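Local coordinates for fucoxanthin chlorophyll a/c-binding protein Lhcq11 (Chaetoceros gracilis, PDB 6L4U) that probably harvests light for photosystem I of a diatom, holding chlorophylls a and c and fucoxanthin-type carotenoids in a membrane-embedded bundle of helices, at residues 92-97 and 164-169. Residues are numbered along the deposited sequence; the frame is centred on the assembly and turned at random.
With KC1 (Chlorophyll c1), chain B.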
ATOM      1  N   LEU Y  92      54.800  42.160  -1.575  1.00 61.15           N
ATOM      2  CA  LEU Y  92      55.773  42.954  -0.838  1.00 61.15           C
ATOM      3  C   LEU Y  92      55.217  44.315  -0.449  1.00 61.15           C
ATOM      4  O   LEU Y  92      55.639  44.887   0.562  1.00 61.15           O
ATOM      5  CB  LEU Y  92      57.047  43.120  -1.665  1.00 61.15           C
ATOM      6  CG  LEU Y  92      58.306  43.525  -0.902  1.00 61.15           C
ATOM      7  CD1 LEU Y  92      58.468  42.691   0.353  1.00 61.15           C
ATOM      8  CD2 LEU Y  92      59.530  43.402  -1.779  1.00 61.15           C
ATOM      9  N   ALA Y  93      54.271  44.844  -1.230  1.00 60.80           N
ATOM     10  CA  ALA Y  93      53.619  46.094  -0.862  1.00 60.80           C
ATOM     11  C   ALA Y  93      52.726  45.916   0.356  1.00 60.80           C
ATOM     12  O   ALA Y  93      52.565  46.852   1.147  1.00 60.80           O
ATOM     13  CB  ALA Y  93      52.811  46.632  -2.040  1.00 60.80           C
ATOM     14  N   TRP Y  94      52.141  44.730   0.525  1.00 67.09           N
ATOM     15  CA  TRP Y  94      51.411  44.439   1.751  1.00 67.09           C
ATOM     16  C   TRP Y  94      52.357  44.307   2.936  1.00 67.09           C
ATOM     17  O   TRP Y  94      51.982  44.637   4.066  1.00 67.09           O
ATOM     18  CB  TRP Y  94      50.587  43.165   1.585  1.00 67.09           C
ATOM     19  CG  TRP Y  94      49.780  42.830   2.789  1.00 67.09           C
ATOM     20  CD1 TRP Y  94      50.088  41.923   3.756  1.00 67.09           C
ATOM     21  CD2 TRP Y  94      48.534  43.415   3.170  1.00 67.09           C
ATOM     22  NE1 TRP Y  94      49.108  41.900   4.714  1.00 67.09           N
ATOM     23  CE2 TRP Y  94      48.140  42.808   4.377  1.00 67.09           C
ATOM     24  CE3 TRP Y  94      47.711  44.392   2.608  1.00 67.09           C
ATOM     25  CZ2 TRP Y  94      46.959  43.145   5.029  1.00 67.09           C
ATOM     26  CZ3 TRP Y  94      46.542  44.724   3.252  1.00 67.09           C
ATOM     27  CH2 TRP Y  94      46.178  44.108   4.453  1.00 67.09           C
ATOM     28  N   TYR Y  95      53.583  43.840   2.694  1.00 65.73           N
ATOM     29  CA  TYR Y  95      54.568  43.762   3.765  1.00 65.73           C
ATOM     30  C   TYR Y  95      55.038  45.150   4.179  1.00 65.73           C
ATOM     31  O   TYR Y  95      55.345  45.382   5.352  1.00 65.73           O
ATOM     32  CB  TYR Y  95      55.761  42.911   3.329  1.00 65.73           C
ATOM     33  CG  TYR Y  95      55.493  41.430   3.178  1.00 65.73           C
ATOM     34  CD1 TYR Y  95      54.347  40.846   3.699  1.00 65.73           C
ATOM     35  CD2 TYR Y  95      56.398  40.614   2.513  1.00 65.73           C
ATOM     36  CE1 TYR Y  95      54.109  39.497   3.553  1.00 65.73           C
ATOM     37  CE2 TYR Y  95      56.169  39.264   2.366  1.00 65.73           C
ATOM     38  CZ  TYR Y  95      55.023  38.711   2.888  1.00 65.73           C
ATOM     39  OH  TYR Y  95      54.791  37.365   2.742  1.00 65.73           O
ATOM     40  N   ARG Y  96      55.105  46.088   3.232  1.00 65.64           N
ATOM     41  CA  ARG Y  96      55.569  47.430   3.567  1.00 65.64           C
ATOM     42  C   ARG Y  96      54.472  48.240   4.245  1.00 65.64           C
ATOM     43  O   ARG Y  96      54.747  48.994   5.186  1.00 65.64           O
ATOM     44  CB  ARG Y  96      56.072  48.141   2.312  1.00 65.64           C
ATOM     45  CG  ARG Y  96      56.600  49.552   2.541  1.00 65.64           C
ATOM     46  CD  ARG Y  96      57.634  49.610   3.659  1.00 65.64           C
ATOM     47  NE  ARG Y  96      58.950  49.169   3.218  1.00 65.64           N
ATOM     48  CZ  ARG Y  96      59.835  48.573   4.008  1.00 65.64           C
ATOM     49  NH1 ARG Y  96      59.544  48.346   5.281  1.00 65.64           N
ATOM     50  NH2 ARG Y  96      61.011  48.204   3.524  1.00 65.64           N
ATOM     51  N   HIS Y  97      53.227  48.101   3.778  1.00 68.27           N
ATOM     52  CA  HIS Y  97      52.121  48.829   4.389  1.00 68.27           C
ATOM     53  C   HIS Y  97      51.850  48.350   5.805  1.00 68.27           C
ATOM     54  O   HIS Y  97      51.501  49.154   6.675  1.00 68.27           O
ATOM     55  CB  HIS Y  97      50.855  48.692   3.545  1.00 68.27           C
ATOM     56  CG  HIS Y  97      49.764  49.639   3.937  1.00 68.27           C
ATOM     57  ND1 HIS Y  97      49.463  50.769   3.207  1.00 68.27           N
ATOM     58  CD2 HIS Y  97      48.908  49.633   4.986  1.00 68.27           C
ATOM     59  CE1 HIS Y  97      48.470  51.416   3.788  1.00 68.27           C
ATOM     60  NE2 HIS Y  97      48.112  50.746   4.869  1.00 68.27           N
ATOM     61  N   HIS Y 164      37.689  53.847   6.048  1.00 75.30           N
ATOM     62  CA  HIS Y 164      37.903  54.957   5.134  1.00 75.30           C
ATOM     63  C   HIS Y 164      39.368  55.147   4.768  1.00 75.30           C
ATOM     64  O   HIS Y 164      39.652  55.900   3.832  1.00 75.30           O
ATOM     65  CB  HIS Y 164      37.331  56.242   5.736  1.00 75.30           C
ATOM     66  CG  HIS Y 164      35.833  56.299   5.721  1.00 75.30           C
ATOM     67  ND1 HIS Y 164      35.061  55.814   6.754  1.00 75.30           N
ATOM     68  CD2 HIS Y 164      34.966  56.786   4.801  1.00 75.30           C
ATOM     69  CE1 HIS Y 164      33.784  55.995   6.469  1.00 75.30           C
ATOM     70  NE2 HIS Y 164      33.698  56.589   5.292  1.00 75.30           N
ATOM     71  N   ASP Y 165      40.297  54.497   5.478  1.00 73.99           N
ATOM     72  CA  ASP Y 165      41.681  54.428   5.015  1.00 73.99           C
ATOM     73  C   ASP Y 165      41.757  53.736   3.665  1.00 73.99           C
ATOM     74  O   ASP Y 165      42.145  54.346   2.662  1.00 73.99           O
ATOM     75  CB  ASP Y 165      42.542  53.681   6.033  1.00 73.99           C
ATOM     76  CG  ASP Y 165      43.992  54.113   6.012  1.00 73.99           C
ATOM     77  OD1 ASP Y 165      44.449  54.657   4.986  1.00 73.99           O
ATOM     78  OD2 ASP Y 165      44.682  53.884   7.026  1.00 73.99           O
ATOM     79  N   GLU Y 166      41.347  52.466   3.619  1.00 76.78           N
ATOM     80  CA  GLU Y 166      41.340  51.695   2.384  1.00 76.78           C
ATOM     81  C   GLU Y 166      40.347  52.230   1.364  1.00 76.78           C
ATOM     82  O   GLU Y 166      40.544  52.019   0.162  1.00 76.78           O
ATOM     83  CB  GLU Y 166      41.021  50.235   2.693  1.00 76.78           C
ATOM     84  CG  GLU Y 166      42.063  49.527   3.531  1.00 76.78           C
ATOM     85  CD  GLU Y 166      42.107  48.039   3.257  1.00 76.78           C
ATOM     86  OE1 GLU Y 166      41.148  47.511   2.656  1.00 76.78           O
ATOM     87  OE2 GLU Y 166      43.104  47.397   3.641  1.00 76.78           O
ATOM     88  N   LEU Y 167      39.292  52.912   1.812  1.00 74.75           N
ATOM     89  CA  LEU Y 167      38.333  53.503   0.886  1.00 74.75           C
ATOM     90  C   LEU Y 167      38.935  54.699   0.157  1.00 74.75           C
ATOM     91  O   LEU Y 167      38.859  54.783  -1.073  1.00 74.75           O
ATOM     92  CB  LEU Y 167      37.060  53.907   1.635  1.00 74.75           C
ATOM     93  CG  LEU Y 167      35.815  54.204   0.795  1.00 74.75           C
ATOM     94  CD1 LEU Y 167      34.581  53.635   1.463  1.00 74.75           C
ATOM     95  CD2 LEU Y 167      35.640  55.696   0.576  1.00 74.75           C
ATOM     96  N   PHE Y 168      39.534  55.636   0.898  1.00 73.61           N
ATOM     97  CA  PHE Y 168      40.172  56.781   0.257  1.00 73.61           C
ATOM     98  C   PHE Y 168      41.472  56.388  -0.427  1.00 73.61           C
ATOM     99  O   PHE Y 168      41.958  57.135  -1.282  1.00 73.61           O
ATOM    100  CB  PHE Y 168      40.448  57.898   1.265  1.00 73.61           C
ATOM    101  CG  PHE Y 168      39.223  58.426   1.956  1.00 73.61           C
ATOM    102  CD1 PHE Y 168      37.990  58.421   1.331  1.00 73.61           C
ATOM    103  CD2 PHE Y 168      39.312  58.947   3.238  1.00 73.61           C
ATOM    104  CE1 PHE Y 168      36.877  58.906   1.977  1.00 73.61           C
ATOM    105  CE2 PHE Y 168      38.188  59.429   3.885  1.00 73.61           C
ATOM    106  CZ  PHE Y 168      36.975  59.412   3.247  1.00 73.61           C
ATOM    107  N   HIS Y 169      42.046  55.242  -0.053  1.00 72.72           N
ATOM    108  CA  HIS Y 169      43.141  54.662  -0.823  1.00 72.72           C
ATOM    109  C   HIS Y 169      42.686  54.281  -2.225  1.00 72.72           C
ATOM    110  O   HIS Y 169      43.469  54.338  -3.175  1.00 72.72           O
ATOM    111  CB  HIS Y 169      43.697  53.435  -0.102  1.00 72.72           C
ATOM    112  CG  HIS Y 169      44.900  53.716   0.742  1.00 72.72           C
ATOM    113  ND1 HIS Y 169      46.108  54.102   0.206  1.00 72.72           N
ATOM    114  CD2 HIS Y 169      45.084  53.660   2.081  1.00 72.72           C
ATOM    115  CE1 HIS Y 169      46.984  54.272   1.179  1.00 72.72           C
ATOM    116  NE2 HIS Y 169      46.387  54.015   2.328  1.00 72.72           N
TER
HETATM  117  NB  KC1 B 310      41.530  44.240   2.133  1.00 72.94           N
HETATM  118  ND  KC1 B 310      39.076  47.448   1.743  1.00 72.94           N
HETATM  119  C1A KC1 B 310      40.356  46.664  -1.093  1.00 72.94           C
HETATM  120  C1B KC1 B 310      42.452  43.798   1.281  1.00 72.94           C
HETATM  121  C1C KC1 B 310      40.008  44.967   4.700  1.00 72.94           C
HETATM  122  C1D KC1 B 310      38.203  48.228   2.572  1.00 72.94           C
HETATM  123  C2A KC1 B 310      40.872  46.328  -2.487  1.00 72.94           C
HETATM  124  C2B KC1 B 310      43.413  42.812   1.839  1.00 72.94           C
HETATM  125  C2C KC1 B 310      39.134  44.936   5.903  1.00 72.94           C
HETATM  126  C2D KC1 B 310      37.419  49.274   1.878  1.00 72.94           C
HETATM  127  C3A KC1 B 310      41.848  45.204  -2.192  1.00 72.94           C
HETATM  128  C3B KC1 B 310      42.965  42.736   3.244  1.00 72.94           C
HETATM  129  C3C KC1 B 310      38.304  46.139   5.736  1.00 72.94           C
HETATM  130  C3D KC1 B 310      37.892  49.056   0.483  1.00 72.94           C
HETATM  131  C4A KC1 B 310      41.689  45.120  -0.712  1.00 72.94           C
HETATM  132  C4B KC1 B 310      41.790  43.648   3.299  1.00 72.94           C
HETATM  133  C4C KC1 B 310      38.810  46.708   4.464  1.00 72.94           C
HETATM  134  C4D KC1 B 310      38.819  48.024   0.509  1.00 72.94           C
HETATM  135  CAA KC1 B 310      41.667  47.378  -3.256  1.00 72.94           C
HETATM  136  CAB KC1 B 310      43.521  41.918   4.343  1.00 72.94           C
HETATM  137  CAC KC1 B 310      37.214  46.672   6.633  1.00 72.94           C
HETATM  138  CAD KC1 B 310      37.781  49.518  -0.921  1.00 72.94           C
HETATM  139  CBA KC1 B 310      40.954  47.878  -4.509  1.00 72.94           C
HETATM  140  CBB KC1 B 310      42.825  40.913   4.839  1.00 72.94           C
HETATM  141  CBC KC1 B 310      35.946  45.958   6.217  1.00 72.94           C
HETATM  142  CBD KC1 B 310      38.654  48.688  -1.766  1.00 72.94           C
HETATM  143  CED KC1 B 310      36.487  47.742  -4.813  1.00 72.94           C
HETATM  144  CGA KC1 B 310      40.918  46.859  -5.623  1.00 72.94           C
HETATM  145  CGD KC1 B 310      37.745  47.916  -2.674  1.00 72.94           C
HETATM  146  CHA KC1 B 310      39.334  47.742  -0.841  1.00 72.94           C
HETATM  147  CHB KC1 B 310      42.437  44.188  -0.128  1.00 72.94           C
HETATM  148  CHC KC1 B 310      41.003  43.893   4.517  1.00 72.94           C
HETATM  149  CHD KC1 B 310      38.160  47.952   4.005  1.00 72.94           C
HETATM  150  CMA KC1 B 310      41.368  43.894  -2.811  1.00 72.94           C
HETATM  151  CMB KC1 B 310      44.558  42.103   1.175  1.00 72.94           C
HETATM  152  CMC KC1 B 310      39.084  43.933   7.026  1.00 72.94           C
HETATM  153  CMD KC1 B 310      36.407  50.309   2.281  1.00 72.94           C
HETATM  154  NA  KC1 B 310      40.820  45.949  -0.130  1.00 72.94           N
HETATM  155  NC  KC1 B 310      39.795  45.996   3.853  1.00 72.94           N
HETATM  156  O1A KC1 B 310      40.154  47.013  -6.560  1.00 72.94           O
HETATM  157  O1D KC1 B 310      37.286  46.842  -2.327  1.00 72.94           O
HETATM  158  O2A KC1 B 310      41.783  45.693  -5.610  1.00 72.94           O
HETATM  159  O2D KC1 B 310      37.412  48.440  -3.987  1.00 72.94           O
HETATM  160  OBD KC1 B 310      37.027  50.458  -1.357  1.00 72.94           O
HETATM  161 MG   KC1 B 310      40.190  45.751   1.840  1.00 72.94          MG
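A chlorophyll c1 site bridges two helices of this light-harvesting fold: W94 on helix 89-115 and E166 on helix 148-171 meet on the macrocycle, with only 105 Å² buried between the two segments. E166 supplies the central magnesium with its protein ligand, OE1 lying 2.2 Å from MG. The chain is extended beyond CG, and with CG anti to the carbonyl carbon (chi1 -65°) the carboxylate is carried off the helix to the pigment; E166 CB rests 3.5 Å from chlorophyll C1D. E166 OE2 turns toward the other helix and sits at the rim of the W94 indole, near the ring plane, 4.4 Å from CZ3. The benzo end of W94 (CZ3, CH2) lies over the outer C2B-C3B edge of one pyrrole, on the macrocycle face that E166 coordinates: CG is anti to the backbone N (chi1 -178°), the methyl CMB is under one ring face, offset toward the rim, and W94 CH2 approaches the vinyl carbon CAB to 3.4 Å. Its NE1 is hydrogen-bonded to a chlorophyll a, and a second chlorophyll c1 also touches the indole. With an alanine in place of W94, the methyl and vinyl edge of the chlorophyll c1 would probably lose its aromatic cover, and the chlorophyll a oxygen its N-H donor. Farther from this macrocycle, H97 and H169 reach in from opposite directions, H97 CE1 lying 3.6 Å from H169 NE2, with the rings oblique at 69°. Y178 stacks on H97 and meets H169 edge-to-face, while K186 hydrogen-bonds H169 ND1. The helices are joined by a buried imidazole pair and a shared pigment, and an anionic carboxylate on the magnesium would probably add negative charge close to the macrocycle, possibly shifting its absorption.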